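Local coordinates for putative Lipoprotein (Shewanella oneidensis, PDB 3U24) that is of unknown function but binds zinc and calcium ions and is probably related to metallopeptidases, at residues D343-E355 with L372-G384. Sequence-based numbering, arbitrary orientation.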
loop_
_atom_site.group_PDB
_atom_site.type_symbol
_atom_site.label_atom_id
_atom_site.label_comp_id
_atom_site.label_asym_id
_atom_site.label_seq_id
_atom_site.Cartn_x
_atom_site.Cartn_y
_atom_site.Cartn_z
ATOM N N ASP A 343 6.085 11.613 -22.478
ATOM C CA ASP A 343 6.857 12.848 -22.721
ATOM C C ASP A 343 8.370 12.583 -22.630
ATOM O O ASP A 343 8.872 12.377 -21.531
ATOM C CB ASP A 343 6.452 13.920 -21.699
ATOM C CG ASP A 343 7.180 15.246 -21.912
ATOM O OD1 ASP A 343 6.522 16.241 -22.298
ATOM O OD2 ASP A 343 8.415 15.297 -21.699
ATOM N N PRO A 344 9.107 12.611 -23.769
ATOM C CA PRO A 344 10.561 12.284 -23.729
ATOM C C PRO A 344 11.449 13.138 -22.778
ATOM O O PRO A 344 12.540 12.686 -22.397
ATOM C CB PRO A 344 11.017 12.467 -25.189
ATOM C CG PRO A 344 9.772 12.384 -26.001
ATOM C CD PRO A 344 8.666 12.933 -25.138
ATOM N N LYS A 345 10.981 14.336 -22.401
ATOM C CA LYS A 345 11.725 15.244 -21.505
ATOM C C LYS A 345 11.336 15.111 -20.016
ATOM O O LYS A 345 11.689 15.959 -19.195
ATOM C CB LYS A 345 11.594 16.700 -21.990
ATOM C CG LYS A 345 12.398 16.986 -23.258
ATOM C CD LYS A 345 12.179 18.404 -23.764
ATOM C CE LYS A 345 12.964 19.441 -22.968
ATOM N NZ LYS A 345 14.306 19.699 -23.564
ATOM N N LYS A 346 10.625 14.042 -19.672
ATOM C CA LYS A 346 10.485 13.613 -18.286
ATOM C C LYS A 346 11.173 12.234 -18.162
ATOM O O LYS A 346 10.515 11.229 -17.812
ATOM C CB LYS A 346 9.000 13.569 -17.868
ATOM C CG LYS A 346 8.377 14.946 -17.615
ATOM C CD LYS A 346 6.852 14.911 -17.502
ATOM C CE LYS A 346 6.215 16.258 -17.858
ATOM N NZ LYS A 346 4.717 16.238 -17.912
ATOM N N PRO A 347 12.510 12.180 -18.438
ATOM C CA PRO A 347 13.179 10.885 -18.485
ATOM C C PRO A 347 13.321 10.321 -17.064
ATOM O O PRO A 347 13.707 11.057 -16.149
ATOM C CB PRO A 347 14.544 11.231 -19.083
ATOM C CG PRO A 347 14.832 12.587 -18.539
ATOM C CD PRO A 347 13.498 13.278 -18.376
ATOM N N LEU A 348 13.006 9.036 -16.884
ATOM C CA LEU A 348 13.000 8.435 -15.552
ATOM C C LEU A 348 14.400 8.064 -15.138
ATOM O O LEU A 348 15.095 7.347 -15.855
ATOM C CB LEU A 348 12.106 7.193 -15.536
ATOM C CG LEU A 348 11.932 6.414 -14.224
ATOM C CD1 LEU A 348 11.592 7.292 -13.027
ATOM C CD2 LEU A 348 10.875 5.338 -14.454
ATOM N N VAL A 349 14.805 8.520 -13.964
ATOM C CA VAL A 349 16.150 8.269 -13.483
ATOM C C VAL A 349 16.209 7.011 -12.629
ATOM O O VAL A 349 15.630 6.977 -11.543
ATOM C CB VAL A 349 16.663 9.429 -12.602
ATOM C CG1 VAL A 349 18.061 9.086 -12.063
ATOM C CG2 VAL A 349 16.645 10.748 -13.386
ATOM N N VAL A 350 16.936 5.993 -13.083
ATOM C CA VAL A 350 17.065 4.803 -12.273
ATOM C C VAL A 350 18.179 5.076 -11.323
ATOM O O VAL A 350 19.210 5.568 -11.724
ATOM C CB VAL A 350 17.412 3.552 -13.074
ATOM C CG1 VAL A 350 17.427 2.348 -12.144
ATOM C CG2 VAL A 350 16.410 3.339 -14.191
ATOM N N ARG A 351 17.955 4.773 -10.054
ATOM C CA ARG A 351 18.977 4.935 -9.038
ATOM C C ARG A 351 18.986 3.715 -8.153
ATOM O O ARG A 351 17.961 3.071 -7.912
ATOM C CB ARG A 351 18.758 6.204 -8.188
ATOM C CG ARG A 351 18.366 5.962 -6.725
ATOM C CD ARG A 351 18.076 7.258 -5.978
ATOM N NE ARG A 351 16.969 7.105 -5.030
ATOM C CZ ARG A 351 16.394 8.103 -4.357
ATOM N NH1 ARG A 351 15.371 7.846 -3.544
ATOM N NH2 ARG A 351 16.824 9.354 -4.490
ATOM N N GLU A 352 20.176 3.445 -7.649
ATOM C CA GLU A 352 20.424 2.332 -6.774
ATOM C C GLU A 352 19.839 2.712 -5.384
ATOM O O GLU A 352 20.226 3.731 -4.800
ATOM C CB GLU A 352 21.944 1.924 -6.803
ATOM C CG GLU A 352 22.994 2.869 -7.469
ATOM C CD GLU A 352 23.135 2.854 -9.033
ATOM O OE1 GLU A 352 22.618 3.816 -9.652
ATOM O OE2 GLU A 352 23.808 1.970 -9.661
ATOM N N THR A 353 18.880 1.911 -4.899
ATOM C CA THR A 353 18.023 2.276 -3.750
ATOM C C THR A 353 18.835 2.678 -2.553
ATOM O O THR A 353 19.711 1.926 -2.144
ATOM C CB THR A 353 17.131 1.117 -3.220
ATOM O OG1 THR A 353 16.349 0.545 -4.275
ATOM C CG2 THR A 353 16.186 1.621 -2.104
ATOM N N PRO A 354 18.541 3.857 -1.976
ATOM C CA PRO A 354 19.120 4.191 -0.667
ATOM C C PRO A 354 18.346 3.563 0.511
ATOM O O PRO A 354 17.106 3.637 0.561
ATOM C CB PRO A 354 19.059 5.729 -0.624
ATOM C CG PRO A 354 18.705 6.171 -2.014
ATOM C CD PRO A 354 17.941 5.034 -2.626
ATOM N N GLU A 355 19.096 2.930 1.421
ATOM C CA GLU A 355 18.582 2.413 2.703
ATOM C C GLU A 355 17.063 2.113 2.737
ATOM O O GLU A 355 16.586 1.115 2.176
ATOM C CB GLU A 355 19.037 3.375 3.831
ATOM C CG GLU A 355 17.994 3.868 4.835
ATOM C CD GLU A 355 17.607 5.324 4.630
ATOM O OE1 GLU A 355 17.889 6.158 5.524
ATOM O OE2 GLU A 355 17.021 5.637 3.576
ATOM N N LEU A 372 10.255 20.757 -3.668
ATOM C CA LEU A 372 11.618 20.490 -4.134
ATOM C C LEU A 372 11.709 19.124 -4.816
ATOM O O LEU A 372 11.895 19.035 -6.037
ATOM C CB LEU A 372 12.621 20.508 -2.951
ATOM C CG LEU A 372 12.820 21.764 -2.085
ATOM C CD1 LEU A 372 13.463 21.404 -0.744
ATOM C CD2 LEU A 372 13.642 22.812 -2.827
ATOM N N GLY A 373 11.516 18.079 -4.006
ATOM C CA GLY A 373 11.947 16.709 -4.295
ATOM C C GLY A 373 11.784 16.172 -5.703
ATOM O O GLY A 373 10.836 16.508 -6.408
ATOM N N ASN A 374 12.708 15.304 -6.092
ATOM C CA ASN A 374 12.700 14.696 -7.421
ATOM C C ASN A 374 12.053 13.290 -7.404
ATOM O O ASN A 374 11.814 12.732 -6.327
ATOM C CB ASN A 374 14.139 14.643 -7.941
ATOM C CG ASN A 374 14.214 14.695 -9.450
ATOM O OD1 ASN A 374 13.224 14.993 -10.122
ATOM N ND2 ASN A 374 15.396 14.397 -9.995
ATOM N N THR A 375 11.756 12.740 -8.586
ATOM C CA THR A 375 11.157 11.398 -8.712
ATOM C C THR A 375 12.166 10.421 -9.257
ATOM O O THR A 375 12.718 10.665 -10.312
ATOM C CB THR A 375 9.927 11.391 -9.670
ATOM O OG1 THR A 375 8.968 12.369 -9.242
ATOM C CG2 THR A 375 9.251 10.001 -9.693
ATOM N N TYR A 376 12.379 9.308 -8.553
ATOM C CA TYR A 376 13.282 8.227 -8.999
ATOM C C TYR A 376 12.655 6.816 -9.079
ATOM O O TYR A 376 11.668 6.519 -8.418
ATOM C CB TYR A 376 14.466 8.095 -8.034
ATOM C CG TYR A 376 15.159 9.381 -7.705
ATOM C CD1 TYR A 376 16.236 9.833 -8.472
ATOM C CD2 TYR A 376 14.758 10.149 -6.609
ATOM C CE1 TYR A 376 16.883 11.022 -8.162
ATOM C CE2 TYR A 376 15.404 11.342 -6.294
ATOM C CZ TYR A 376 16.461 11.772 -7.071
ATOM O OH TYR A 376 17.085 12.961 -6.767
ATOM N N TYR A 377 13.300 5.934 -9.848
ATOM C CA TYR A 377 13.050 4.495 -9.794
ATOM C C TYR A 377 14.150 3.858 -8.940
ATOM O O TYR A 377 15.285 3.673 -9.400
ATOM C CB TYR A 377 13.046 3.917 -11.210
ATOM C CG TYR A 377 12.563 2.488 -11.397
ATOM C CD1 TYR A 377 11.868 1.805 -10.414
ATOM C CD2 TYR A 377 12.743 1.854 -12.614
ATOM C CE1 TYR A 377 11.415 0.512 -10.623
ATOM C CE2 TYR A 377 12.283 0.576 -12.850
ATOM C CZ TYR A 377 11.617 -0.097 -11.857
ATOM O OH TYR A 377 11.199 -1.379 -12.090
ATOM N N ASN A 378 13.797 3.555 -7.696
ATOM C CA ASN A 378 14.668 2.876 -6.738
ATOM C C ASN A 378 14.775 1.383 -7.054
ATOM O O ASN A 378 13.807 0.647 -6.928
ATOM C CB ASN A 378 14.133 3.036 -5.316
ATOM C CG ASN A 378 14.111 4.475 -4.860
ATOM O OD1 ASN A 378 15.067 5.215 -5.071
ATOM N ND2 ASN A 378 13.012 4.884 -4.225
ATOM N N VAL A 379 15.957 0.951 -7.469
ATOM C CA VAL A 379 16.199 -0.443 -7.801
ATOM C C VAL A 379 17.352 -0.862 -6.910
ATOM O O VAL A 379 18.430 -0.262 -7.004
ATOM C CB VAL A 379 16.619 -0.574 -9.271
ATOM C CG1 VAL A 379 17.164 -1.962 -9.552
ATOM C CG2 VAL A 379 15.437 -0.261 -10.182
ATOM N N THR A 380 17.132 -1.835 -6.028
ATOM C CA THR A 380 18.178 -2.237 -5.073
ATOM C C THR A 380 19.201 -3.168 -5.683
ATOM O O THR A 380 18.825 -4.305 -6.040
ATOM C CB THR A 380 17.616 -2.938 -3.820
ATOM O OG1 THR A 380 16.588 -2.104 -3.272
ATOM C CG2 THR A 380 18.754 -3.170 -2.761
ATOM N N PRO A 381 20.493 -2.699 -5.782
ATOM C CA PRO A 381 21.527 -3.675 -6.142
ATOM C C PRO A 381 21.557 -4.858 -5.140
ATOM O O PRO A 381 21.056 -4.776 -3.982
ATOM C CB PRO A 381 22.862 -2.853 -6.158
ATOM C CG PRO A 381 22.569 -1.550 -5.504
ATOM C CD PRO A 381 21.068 -1.339 -5.572
ATOM N N LEU A 382 22.098 -5.960 -5.637
ATOM C CA LEU A 382 22.196 -7.178 -4.868
ATOM C C LEU A 382 23.620 -7.227 -4.296
ATOM O O LEU A 382 24.510 -7.877 -4.836
ATOM C CB LEU A 382 21.852 -8.360 -5.773
ATOM C CG LEU A 382 20.583 -8.121 -6.588
ATOM C CD1 LEU A 382 20.246 -9.292 -7.486
ATOM C CD2 LEU A 382 19.438 -7.789 -5.645
ATOM N N ASP A 383 23.819 -6.446 -3.243
ATOM C CA ASP A 383 25.018 -6.487 -2.405
ATOM C C ASP A 383 24.475 -6.618 -0.996
ATOM O O ASP A 383 23.331 -6.213 -0.729
ATOM C CB ASP A 383 25.841 -5.193 -2.530
ATOM C CG ASP A 383 24.998 -3.903 -2.296
ATOM O OD1 ASP A 383 24.631 -3.265 -3.298
ATOM O OD2 ASP A 383 24.703 -3.517 -1.133
ATOM N N GLY A 384 25.271 -7.165 -0.091
ATOM C CA GLY A 384 24.828 -7.370 1.296
ATOM C C GLY A 384 24.273 -8.770 1.477
ATOM O O GLY A 384 24.773 -9.551 2.310
#
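The guanidinium of Arg-351 lies nearly flat on the ring of Tyr-376, with planes 23° apart. The stack is an off-centre cation-pi contact, with CZ of Arg-351 4.0 Å from the centroid of the Tyr-376 ring. NH2 sits over the CD2-CE2 rim, and CD of the arginine adds a CH-pi contact over the same face. The opposite face of the guanidinium meets CG of Pro-354. At the guanidinium edge, tilted a little from its plane, OD1 of Asn-378 accepts from NE of Arg-351 at 2.7 Å, nearly along the C=O axis but bent at the hydrogen; NH1 adds a weak second bond. With chi1 away from a staggered value (112°) and a bend at chi3 (143°), the chain brings the guanidinium to both partners. At the Tyr-376 ring edge, CG1 of Val-349 packs 4.1 Å from CD1 of Tyr-376. A leucine in place of Arg-351 has neither donor nor charge, and would probably leave the Asn-378 amide freer to turn and the Tyr-376 face without its cation.

Strands 349-352 and 376-379 run parallel. Arg-351 N donates to Tyr-377 O at 3.0 Å, and Arg-351 O accepts from Val-379 N at the same distance. Beyond them, Thr-353 OG1 and Thr-380 OG1 share a hydrogen bond of 2.8 Å. On the sheet face opposite Arg-351, CG1 of Val-350 meets CG2 of Val-379 at 3.8 Å, and that CG2 also lies over the centre of the Tyr-377 ring.

Val-350, Tyr-377 and Val-379 pack this face against helix 319-337, where Arg-324 forms a salt bridge with Glu-352. The hydroxyl of Tyr-377 bonds to Asn-406 in helix 401-409, which carries the zinc ligand His-408. Strand 376-379 is the middle of a mixed three-stranded sheet, with 362-364 antiparallel on its other side.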